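Local coordinates for protein glucose dehydrogenase (Haloferax mediterranei, PDB 2B5W) that catalyses the zinc-dependent oxidation of D-glucose to gluconolactone, and of other aldose sugars, using NADP(+) in preference to NAD(+), at residues A[242-256]-A[262-276]. The protein carries 1 engineered substitution. Sequence-based numbering, arbitrary orientation.
Sequences QMDFIYEATGFPKHA and ALAPNGVGALLGVPS. With NAP (NADP nicotinamide-adenine-dinucleotide phosphate), chain I.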
ATOM      1  N   GLN A 242       2.956  -4.503  18.627  1.00 23.85           N
ATOM      2  CA  GLN A 242       2.557  -4.159  17.263  1.00 19.91           C
ATOM      3  C   GLN A 242       3.792  -4.130  16.388  1.00 19.70           C
ATOM      4  O   GLN A 242       4.868  -3.730  16.828  1.00 20.44           O
ATOM      5  CB  GLN A 242       1.919  -2.776  17.229  1.00 24.82           C
ATOM      6  CG  GLN A 242       0.840  -2.537  18.260  1.00 30.63           C
ATOM      7  CD  GLN A 242       0.379  -1.103  18.205  1.00 37.12           C
ATOM      8  OE1 GLN A 242       0.969  -0.209  18.812  1.00 52.57           O
ATOM      9  NE2 GLN A 242      -0.611  -0.877  17.412  1.00 32.56           N
ATOM     10  N   MET A 243       3.601  -4.472  15.122  1.00 19.03           N
ATOM     11  CA  MET A 243       4.725  -4.725  14.219  1.00 21.67           C
ATOM     12  C   MET A 243       4.768  -3.608  13.178  1.00 18.77           C
ATOM     13  O   MET A 243       3.795  -3.388  12.429  1.00 20.05           O
ATOM     14  CB  MET A 243       4.556  -6.082  13.557  1.00 19.54           C
ATOM     15  CG  MET A 243       4.434  -7.270  14.525  1.00 19.18           C
ATOM     16  SD  MET A 243       5.915  -7.408  15.460  1.00 19.44           S
ATOM     17  CE  MET A 243       5.415  -8.699  16.686  1.00 22.71           C
ATOM     18  N   ASP A 244       5.865  -2.870  13.119  1.00 17.84           N
ATOM     19  CA  ASP A 244       6.011  -1.811  12.125  1.00 16.63           C
ATOM     20  C   ASP A 244       6.025  -2.326  10.703  1.00 19.25           C
ATOM     21  O   ASP A 244       5.520  -1.639   9.786  1.00 18.23           O
ATOM     22  CB  ASP A 244       7.258  -1.019  12.368  1.00 17.26           C
ATOM     23  CG  ASP A 244       7.244  -0.321  13.685  1.00 23.01           C
ATOM     24  OD1 ASP A 244       6.285   0.450  13.934  1.00 20.64           O
ATOM     25  OD2 ASP A 244       8.151  -0.478  14.530  1.00 19.25           O
ATOM     26  N   PHE A 245       6.596  -3.505  10.502  1.00 17.31           N
ATOM     27  CA  PHE A 245       6.718  -4.089   9.177  1.00 16.45           C
ATOM     28  C   PHE A 245       6.303  -5.543   9.268  1.00 19.38           C
ATOM     29  O   PHE A 245       6.765  -6.258  10.168  1.00 19.65           O
ATOM     30  CB  PHE A 245       8.143  -4.009   8.628  1.00 17.71           C
ATOM     31  CG  PHE A 245       8.262  -4.591   7.269  1.00 14.91           C
ATOM     32  CD1 PHE A 245       7.458  -4.119   6.233  1.00 16.26           C
ATOM     33  CD2 PHE A 245       9.103  -5.653   6.990  1.00 17.64           C
ATOM     34  CE1 PHE A 245       7.529  -4.668   5.003  1.00 17.75           C
ATOM     35  CE2 PHE A 245       9.165  -6.185   5.746  1.00 18.17           C
ATOM     36  CZ  PHE A 245       8.347  -5.694   4.756  1.00 16.10           C
ATOM     37  N   ILE A 246       5.398  -5.965   8.403  1.00 17.67           N
ATOM     38  CA  ILE A 246       5.050  -7.373   8.261  1.00 19.19           C
ATOM     39  C   ILE A 246       5.339  -7.843   6.846  1.00 17.86           C
ATOM     40  O   ILE A 246       5.025  -7.156   5.880  1.00 17.57           O
ATOM     41  CB  ILE A 246       3.569  -7.585   8.641  1.00 18.80           C
ATOM     42  CG1 ILE A 246       3.391  -7.268  10.123  1.00 16.84           C
ATOM     43  CG2 ILE A 246       3.137  -9.007   8.291  1.00 18.69           C
ATOM     44  CD1 ILE A 246       1.942  -7.372  10.630  1.00 20.69           C
ATOM     45  N   TYR A 247       5.996  -8.990   6.727  1.00 15.51           N
ATOM     46  CA  TYR A 247       6.234  -9.656   5.463  1.00 15.49           C
ATOM     47  C   TYR A 247       5.516 -10.972   5.482  1.00 20.12           C
ATOM     48  O   TYR A 247       5.867 -11.862   6.266  1.00 17.18           O
ATOM     49  CB  TYR A 247       7.746  -9.890   5.337  1.00 16.98           C
ATOM     50  CG  TYR A 247       8.260 -10.371   4.012  1.00 16.31           C
ATOM     51  CD1 TYR A 247       8.158 -11.710   3.647  1.00 19.33           C
ATOM     52  CD2 TYR A 247       8.904  -9.498   3.136  1.00 18.82           C
ATOM     53  CE1 TYR A 247       8.682 -12.171   2.459  1.00 17.12           C
ATOM     54  CE2 TYR A 247       9.409  -9.965   1.929  1.00 16.65           C
ATOM     55  CZ  TYR A 247       9.292 -11.286   1.599  1.00 18.56           C
ATOM     56  OH  TYR A 247       9.801 -11.812   0.419  1.00 19.68           O
ATOM     57  N   GLU A 248       4.535 -11.114   4.614  1.00 16.52           N
ATOM     58  CA  GLU A 248       3.749 -12.324   4.524  1.00 17.83           C
ATOM     59  C   GLU A 248       4.311 -13.292   3.496  1.00 21.46           C
ATOM     60  O   GLU A 248       4.431 -12.976   2.331  1.00 18.65           O
ATOM     61  CB  GLU A 248       2.299 -11.970   4.235  1.00 18.38           C
ATOM     62  CG  GLU A 248       1.391 -13.165   4.016  1.00 18.59           C
ATOM     63  CD  GLU A 248       1.452 -13.728   2.616  1.00 22.44           C
ATOM     64  OE1 GLU A 248       1.359 -12.933   1.635  1.00 19.23           O
ATOM     65  OE2 GLU A 248       1.614 -14.959   2.438  1.00 21.86           O
ATOM     66  N   ALA A 249       4.637 -14.502   3.943  1.00 18.42           N
ATOM     67  CA  ALA A 249       5.202 -15.549   3.108  1.00 17.41           C
ATOM     68  C   ALA A 249       4.647 -16.929   3.502  1.00 19.50           C
ATOM     69  O   ALA A 249       5.401 -17.894   3.640  1.00 19.09           O
ATOM     70  CB  ALA A 249       6.711 -15.521   3.202  1.00 19.07           C
ATOM     71  N   THR A 250       3.337 -16.986   3.724  1.00 19.68           N
ATOM     72  CA  THR A 250       2.658 -18.235   4.027  1.00 23.24           C
ATOM     73  C   THR A 250       1.733 -18.696   2.928  1.00 24.12           C
ATOM     74  O   THR A 250       1.426 -19.883   2.817  1.00 22.74           O
ATOM     75  CB  THR A 250       1.800 -18.110   5.289  1.00 19.86           C
ATOM     76  OG1 THR A 250       0.866 -17.027   5.138  1.00 19.74           O
ATOM     77  CG2 THR A 250       2.621 -17.816   6.504  1.00 20.50           C
ATOM     78  N   GLY A 251       1.208 -17.767   2.137  1.00 22.74           N
ATOM     79  CA  GLY A 251       0.165 -18.110   1.191  1.00 25.19           C
ATOM     80  C   GLY A 251      -1.160 -18.398   1.874  1.00 26.05           C
ATOM     81  O   GLY A 251      -2.033 -19.021   1.261  1.00 28.72           O
ATOM     82  N   PHE A 252      -1.330 -17.928   3.111  1.00 20.54           N
ATOM     83  CA  PHE A 252      -2.543 -18.191   3.929  1.00 22.49           C
ATOM     84  C   PHE A 252      -3.380 -16.919   3.956  1.00 19.59           C
ATOM     85  O   PHE A 252      -3.001 -15.957   4.609  1.00 24.72           O
ATOM     86  CB  PHE A 252      -2.122 -18.581   5.355  1.00 21.36           C
ATOM     87  CG  PHE A 252      -3.238 -19.172   6.233  1.00 24.11           C
ATOM     88  CD1 PHE A 252      -3.826 -20.403   5.940  1.00 43.38           C
ATOM     89  CD2 PHE A 252      -3.626 -18.513   7.383  1.00 24.81           C
ATOM     90  CE1 PHE A 252      -4.818 -20.938   6.795  1.00 29.13           C
ATOM     91  CE2 PHE A 252      -4.607 -19.034   8.243  1.00 26.58           C
ATOM     92  CZ  PHE A 252      -5.207 -20.241   7.932  1.00 25.12           C
ATOM     93  N   PRO A 253      -4.521 -16.915   3.274  1.00 28.14           N
ATOM     94  CA  PRO A 253      -5.343 -15.692   3.130  1.00 32.80           C
ATOM     95  C   PRO A 253      -5.724 -14.945   4.395  1.00 31.50           C
ATOM     96  O   PRO A 253      -5.771 -13.703   4.412  1.00 30.24           O
ATOM     97  CB  PRO A 253      -6.577 -16.201   2.402  1.00 36.17           C
ATOM     98  CG  PRO A 253      -6.059 -17.320   1.606  1.00 29.77           C
ATOM     99  CD  PRO A 253      -5.067 -18.018   2.472  1.00 28.32           C
ATOM    100  N   LYS A 254      -5.973 -15.672   5.474  1.00 24.48           N
ATOM    101  CA  LYS A 254      -6.248 -14.998   6.717  1.00 22.27           C
ATOM    102  C   LYS A 254      -5.124 -14.043   7.169  1.00 28.76           C
ATOM    103  O   LYS A 254      -5.380 -13.057   7.838  1.00 24.07           O
ATOM    104  CB  LYS A 254      -6.590 -15.990   7.834  1.00 26.03           C
ATOM    105  CG  LYS A 254      -7.827 -16.830   7.510  1.00 30.71           C
ATOM    106  CD  LYS A 254      -8.295 -17.641   8.722  1.00 31.73           C
ATOM    107  CE  LYS A 254      -9.729 -18.140   8.535  1.00 40.15           C
ATOM    108  NZ  LYS A 254     -10.139 -19.082   9.612  1.00 39.74           N
ATOM    109  N   HIS A 255      -3.890 -14.354   6.820  1.00 27.22           N
ATOM    110  CA  HIS A 255      -2.782 -13.489   7.176  1.00 22.59           C
ATOM    111  C   HIS A 255      -2.803 -12.150   6.443  1.00 21.96           C
ATOM    112  O   HIS A 255      -2.397 -11.151   7.011  1.00 23.33           O
ATOM    113  CB  HIS A 255      -1.478 -14.210   6.915  1.00 21.66           C
ATOM    114  CG  HIS A 255      -1.281 -15.369   7.818  1.00 23.02           C
ATOM    115  ND1 HIS A 255      -0.400 -16.386   7.540  1.00 22.33           N
ATOM    116  CD2 HIS A 255      -1.880 -15.691   8.991  1.00 25.05           C
ATOM    117  CE1 HIS A 255      -0.449 -17.273   8.518  1.00 27.12           C
ATOM    118  NE2 HIS A 255      -1.338 -16.878   9.406  1.00 24.02           N
ATOM    119  N   ALA A 256      -3.264 -12.126   5.203  1.00 24.79           N
ATOM    120  CA  ALA A 256      -3.404 -10.854   4.488  1.00 27.69           C
ATOM    121  C   ALA A 256      -4.369  -9.925   5.231  1.00 32.10           C
ATOM    122  O   ALA A 256      -4.068  -8.760   5.454  1.00 30.14           O
ATOM    123  CB  ALA A 256      -3.859 -11.084   3.063  1.00 24.61           C
ATOM    124  N   ALA A 262      -2.319  -6.489  13.174  1.00 21.39           N
ATOM    125  CA  ALA A 262      -1.044  -6.672  13.878  1.00 20.63           C
ATOM    126  C   ALA A 262      -0.058  -5.514  13.607  1.00 19.56           C
ATOM    127  O   ALA A 262       0.865  -5.317  14.354  1.00 20.53           O
ATOM    128  CB  ALA A 262      -0.410  -7.968  13.497  1.00 21.90           C
ATOM    129  N   LEU A 263      -0.302  -4.715  12.563  1.00 19.28           N
ATOM    130  CA  LEU A 263       0.579  -3.602  12.250  1.00 18.03           C
ATOM    131  C   LEU A 263       0.502  -2.513  13.285  1.00 19.41           C
ATOM    132  O   LEU A 263      -0.590  -2.179  13.780  1.00 21.87           O
ATOM    133  CB  LEU A 263       0.223  -2.994  10.873  1.00 17.19           C
ATOM    134  CG  LEU A 263       0.604  -3.746   9.609  1.00 18.66           C
ATOM    135  CD1 LEU A 263       0.017  -3.051   8.406  1.00 19.16           C
ATOM    136  CD2 LEU A 263       2.128  -3.847   9.487  1.00 20.19           C
ATOM    137  N   ALA A 264       1.655  -1.905  13.545  1.00 17.08           N
ATOM    138  CA  ALA A 264       1.751  -0.656  14.298  1.00 17.28           C
ATOM    139  C   ALA A 264       1.164   0.457  13.421  1.00 17.94           C
ATOM    140  O   ALA A 264       1.129   0.314  12.187  1.00 18.45           O
ATOM    141  CB  ALA A 264       3.191  -0.318  14.659  1.00 20.54           C
ATOM    142  N   PRO A 265       0.688   1.538  14.033  1.00 18.86           N
ATOM    143  CA  PRO A 265       0.274   2.694  13.238  1.00 19.80           C
ATOM    144  C   PRO A 265       1.372   3.088  12.250  1.00 18.95           C
ATOM    145  O   PRO A 265       2.574   3.046  12.592  1.00 18.36           O
ATOM    146  CB  PRO A 265       0.065   3.780  14.284  1.00 21.15           C
ATOM    147  CG  PRO A 265      -0.400   2.987  15.469  1.00 22.00           C
ATOM    148  CD  PRO A 265       0.523   1.796  15.477  1.00 21.19           C
ATOM    149  N   ASN A 266       0.956   3.411  11.026  1.00 18.59           N
ATOM    150  CA  ASN A 266       1.851   3.871   9.972  1.00 16.75           C
ATOM    151  C   ASN A 266       2.687   2.739   9.370  1.00 17.57           C
ATOM    152  O   ASN A 266       3.528   3.000   8.539  1.00 17.23           O
ATOM    153  CB  ASN A 266       2.747   5.031  10.425  1.00 16.26           C
ATOM    154  CG  ASN A 266       1.976   6.100  11.146  1.00 19.49           C
ATOM    155  OD1 ASN A 266       0.813   6.354  10.816  1.00 18.48           O
ATOM    156  ND2 ASN A 266       2.592   6.709  12.147  1.00 19.85           N
ATOM    157  N   GLY A 267       2.418   1.512   9.766  1.00 16.98           N
ATOM    158  CA  GLY A 267       3.176   0.361   9.259  1.00 15.15           C
ATOM    159  C   GLY A 267       2.726  -0.083   7.866  1.00 15.88           C
ATOM    160  O   GLY A 267       1.709   0.364   7.315  1.00 18.10           O
ATOM    161  N   VAL A 268       3.475  -1.007   7.298  1.00 15.88           N
ATOM    162  CA  VAL A 268       3.143  -1.619   6.040  1.00 14.31           C
ATOM    163  C   VAL A 268       3.329  -3.135   6.090  1.00 16.80           C
ATOM    164  O   VAL A 268       4.275  -3.630   6.698  1.00 16.73           O
ATOM    165  CB  VAL A 268       3.927  -0.999   4.878  1.00 15.85           C
ATOM    166  CG1 VAL A 268       5.444  -1.048   5.093  1.00 16.38           C
ATOM    167  CG2 VAL A 268       3.561  -1.640   3.536  1.00 16.76           C
ATOM    168  N   GLY A 269       2.418  -3.860   5.444  1.00 16.09           N
ATOM    169  CA  GLY A 269       2.589  -5.259   5.170  1.00 17.23           C
ATOM    170  C   GLY A 269       2.877  -5.505   3.714  1.00 15.26           C
ATOM    171  O   GLY A 269       2.189  -4.994   2.829  1.00 17.85           O
ATOM    172  N   ALA A 270       3.944  -6.242   3.471  1.00 16.95           N
ATOM    173  CA  ALA A 270       4.276  -6.757   2.162  1.00 16.34           C
ATOM    174  C   ALA A 270       3.656  -8.136   2.016  1.00 19.57           C
ATOM    175  O   ALA A 270       3.832  -8.981   2.888  1.00 19.56           O
ATOM    176  CB  ALA A 270       5.762  -6.843   2.011  1.00 16.56           C
ATOM    177  N   LEU A 271       2.983  -8.373   0.900  1.00 16.53           N
ATOM    178  CA  LEU A 271       2.304  -9.650   0.651  1.00 18.70           C
ATOM    179  C   LEU A 271       3.035 -10.359  -0.476  1.00 18.59           C
ATOM    180  O   LEU A 271       3.221  -9.775  -1.553  1.00 18.59           O
ATOM    181  CB  LEU A 271       0.824  -9.439   0.301  1.00 17.39           C
ATOM    182  CG  LEU A 271       0.006  -8.644   1.309  1.00 19.22           C
ATOM    183  CD1 LEU A 271      -1.394  -8.495   0.760  1.00 19.31           C
ATOM    184  CD2 LEU A 271      -0.004  -9.304   2.698  1.00 20.72           C
ATOM    185  N   LEU A 272       3.484 -11.607  -0.240  1.00 17.87           N
ATOM    186  CA  LEU A 272       4.178 -12.428  -1.229  1.00 17.49           C
ATOM    187  C   LEU A 272       3.414 -13.705  -1.579  1.00 18.88           C
ATOM    188  O   LEU A 272       3.638 -14.318  -2.612  1.00 18.95           O
ATOM    189  CB  LEU A 272       5.567 -12.837  -0.764  1.00 17.39           C
ATOM    190  CG  LEU A 272       6.679 -11.774  -0.825  1.00 16.36           C
ATOM    191  CD1 LEU A 272       7.066 -11.431  -2.246  1.00 20.29           C
ATOM    192  CD2 LEU A 272       6.332 -10.539   0.010  1.00 18.85           C
ATOM    193  N   GLY A 273       2.516 -14.107  -0.702  1.00 21.20           N
ATOM    194  CA  GLY A 273       1.853 -15.392  -0.850  1.00 22.14           C
ATOM    195  C   GLY A 273       0.913 -15.493  -2.025  1.00 24.37           C
ATOM    196  O   GLY A 273       0.300 -14.496  -2.429  1.00 24.62           O
ATOM    197  N   VAL A 274       0.750 -16.713  -2.546  1.00 24.13           N
ATOM    198  CA  VAL A 274      -0.090 -16.928  -3.723  1.00 26.76           C
ATOM    199  C   VAL A 274      -1.196 -17.969  -3.414  1.00 38.30           C
ATOM    200  O   VAL A 274      -1.080 -19.126  -3.816  1.00 37.06           O
ATOM    201  CB  VAL A 274       0.757 -17.364  -4.933  1.00 30.69           C
ATOM    202  CG1 VAL A 274      -0.080 -17.410  -6.206  1.00 36.72           C
ATOM    203  CG2 VAL A 274       1.933 -16.398  -5.127  1.00 32.28           C
ATOM    204  N   PRO A 275      -2.250 -17.560  -2.701  1.00 24.69           N
ATOM    205  CA  PRO A 275      -3.308 -18.505  -2.283  1.00 24.90           C
ATOM    206  C   PRO A 275      -4.341 -18.768  -3.333  1.00 31.51           C
ATOM    207  O   PRO A 275      -4.564 -17.937  -4.203  1.00 29.43           O
ATOM    208  CB  PRO A 275      -3.974 -17.813  -1.103  1.00 27.92           C
ATOM    209  CG  PRO A 275      -3.782 -16.302  -1.375  1.00 28.85           C
ATOM    210  CD  PRO A 275      -2.517 -16.215  -2.163  1.00 26.99           C
ATOM    211  N   SER A 276      -4.991 -19.929  -3.228  1.00 32.57           N
ATOM    212  CA  SER A 276      -6.205 -20.183  -3.976  1.00 33.58           C
ATOM    213  C   SER A 276      -7.370 -19.425  -3.376  1.00 27.91           C
ATOM    214  O   SER A 276      -7.333 -18.984  -2.227  1.00 28.22           O
ATOM    215  CB  SER A 276      -6.547 -21.683  -3.923  1.00 42.78           C
ATOM    216  OG  SER A 276      -5.619 -22.436  -4.673  1.00 39.56           O
TER
HETATM  217  PA  NAP I 701       6.751 -22.786   1.702  1.00 29.21           P
HETATM  218  O1A NAP I 701       5.600 -23.604   1.360  1.00 41.82           O
HETATM  219  O2A NAP I 701       8.064 -23.578   1.767  1.00 40.03           O
HETATM  220  O5B NAP I 701       6.560 -22.083   3.101  1.00 25.06           O
HETATM  221  C5B NAP I 701       5.335 -21.613   3.594  1.00 22.79           C
HETATM  222  C4B NAP I 701       5.489 -21.805   5.086  1.00 18.07           C
HETATM  223  O4B NAP I 701       4.413 -21.147   5.716  1.00 20.32           O
HETATM  224  C3B NAP I 701       5.468 -23.283   5.525  1.00 22.94           C
HETATM  225  O3B NAP I 701       6.638 -23.665   6.230  1.00 20.77           O
HETATM  226  C2B NAP I 701       4.216 -23.382   6.397  1.00 22.46           C
HETATM  227  O2B NAP I 701       4.365 -24.169   7.567  1.00 23.78           O
HETATM  228  C1B NAP I 701       3.969 -21.946   6.791  1.00 23.06           C
HETATM  229  N9A NAP I 701       2.560 -21.693   7.020  1.00 20.89           N
HETATM  230  C8A NAP I 701       1.534 -21.862   6.119  1.00 22.29           C
HETATM  231  N7A NAP I 701       0.380 -21.525   6.725  1.00 21.06           N
HETATM  232  C5A NAP I 701       0.659 -21.185   8.027  1.00 21.56           C
HETATM  233  C6A NAP I 701      -0.114 -20.769   9.116  1.00 23.68           C
HETATM  234  N6A NAP I 701      -1.460 -20.683   9.063  1.00 23.39           N
HETATM  235  N1A NAP I 701       0.502 -20.485  10.313  1.00 22.08           N
HETATM  236  C2A NAP I 701       1.871 -20.578  10.450  1.00 22.32           C
HETATM  237  N3A NAP I 701       2.650 -20.994   9.384  1.00 20.37           N
HETATM  238  C4A NAP I 701       2.054 -21.273   8.199  1.00 19.56           C
HETATM  239  O3  NAP I 701       7.035 -21.702   0.569  1.00 33.84           O
HETATM  240  PN  NAP I 701       8.257 -20.661   0.359  1.00 24.15           P
HETATM  241  O1N NAP I 701       8.794 -20.153   1.654  1.00 21.34           O
HETATM  242  O2N NAP I 701       9.208 -21.110  -0.708  1.00 24.69           O
HETATM  243  O5D NAP I 701       7.186 -19.620  -0.209  1.00 23.10           O
HETATM  244  C5D NAP I 701       6.355 -18.887   0.670  1.00 23.51           C
HETATM  245  C4D NAP I 701       5.192 -18.252  -0.090  1.00 30.87           C
HETATM  246  O4D NAP I 701       5.734 -17.281  -0.991  1.00 23.56           O
HETATM  247  C3D NAP I 701       4.392 -19.240  -0.943  1.00 26.91           C
HETATM  248  O3D NAP I 701       3.007 -18.966  -0.866  1.00 26.03           O
HETATM  249  C2D NAP I 701       4.938 -18.998  -2.346  1.00 28.07           C
HETATM  250  O2D NAP I 701       4.087 -19.379  -3.395  1.00 28.05           O
HETATM  251  C1D NAP I 701       5.203 -17.494  -2.299  1.00 19.09           C
HETATM  252  N1N NAP I 701       6.241 -16.987  -3.204  1.00 22.93           N
HETATM  253  C2N NAP I 701       5.909 -15.849  -3.874  1.00 25.84           C
HETATM  254  C3N NAP I 701       6.838 -15.243  -4.671  1.00 24.97           C
HETATM  255  C7N NAP I 701       6.445 -13.904  -5.222  1.00 22.34           C
HETATM  256  O7N NAP I 701       7.350 -13.452  -6.177  1.00 23.14           O
HETATM  257  N7N NAP I 701       5.317 -13.283  -4.780  1.00 17.09           N
HETATM  258  C4N NAP I 701       8.118 -15.780  -4.859  1.00 23.49           C
HETATM  259  C5N NAP I 701       8.446 -16.935  -4.160  1.00 23.96           C
HETATM  260  C6N NAP I 701       7.503 -17.524  -3.305  1.00 23.61           C
HETATM  261  P2B NAP I 701       4.021 -25.788   7.581  1.00 22.43           P
HETATM  262  O1X NAP I 701       4.940 -26.537   6.764  1.00 22.30           O
HETATM  263  O2X NAP I 701       4.106 -26.129   9.083  1.00 21.92           O
HETATM  264  O3X NAP I 701       2.586 -25.992   7.081  1.00 23.12           O
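Tyr247 and Leu272 meet where two neighbouring parallel strands of the Rossmann fold, 245-248 and 267-271, run out into the NADP pocket; helix 253-262 makes the beta-alpha-beta crossover between them. Leu272 lays CD2 over one face of the phenol ring, a CH-pi contact 3.7 Å from the Tyr247 centroid and displaced toward CZ. A chi1 of -171° turns the Tyr247 ring away from its own N and beside its carbonyl carbon, where Leu272 covers it. The ring shares its side of the sheet with Phe245, Val268 and Ala270, and its hydroxyl is hydrogen-bonded to Thr155 of helix 149-164. Phe245 runs alongside Val268, CD1 against CG1, while its CZ rests on the Ala270 methyl. On the opposite side, Ile246 CG1 and CD1 pack on Leu263 CD2, and CD1 also meets the methyl of Ala262. Glu248 shares this side, but its bent chain (chi2 -82°) carries the carboxylate to the strand ends. Glu248 OE1 accepts from Gly273 N on its syn side (2.9 Å) and weakly from Leu272 N, and is also bonded to His288 of the second subunit; Glu248 OE2 takes Thr250 N and Gly251 N, the latter at 2.9 Å. One buried carboxylate thus ties together the two loops, 249-251 and 272-273, that line the cofactor pocket. With a glutamine in its place, one oxygen becomes an NH2, and either Gly273 N or the pair Thr250 N and Gly251 N would probably lose its acceptor. Gly251 and Gly273 pass with their CA atoms 3.8 Å apart, beside O3D of the nicotinamide ribose. Leu272 O accepts N7N of the NADP nicotinamide amide in a nearly straight 2.9 Å bond.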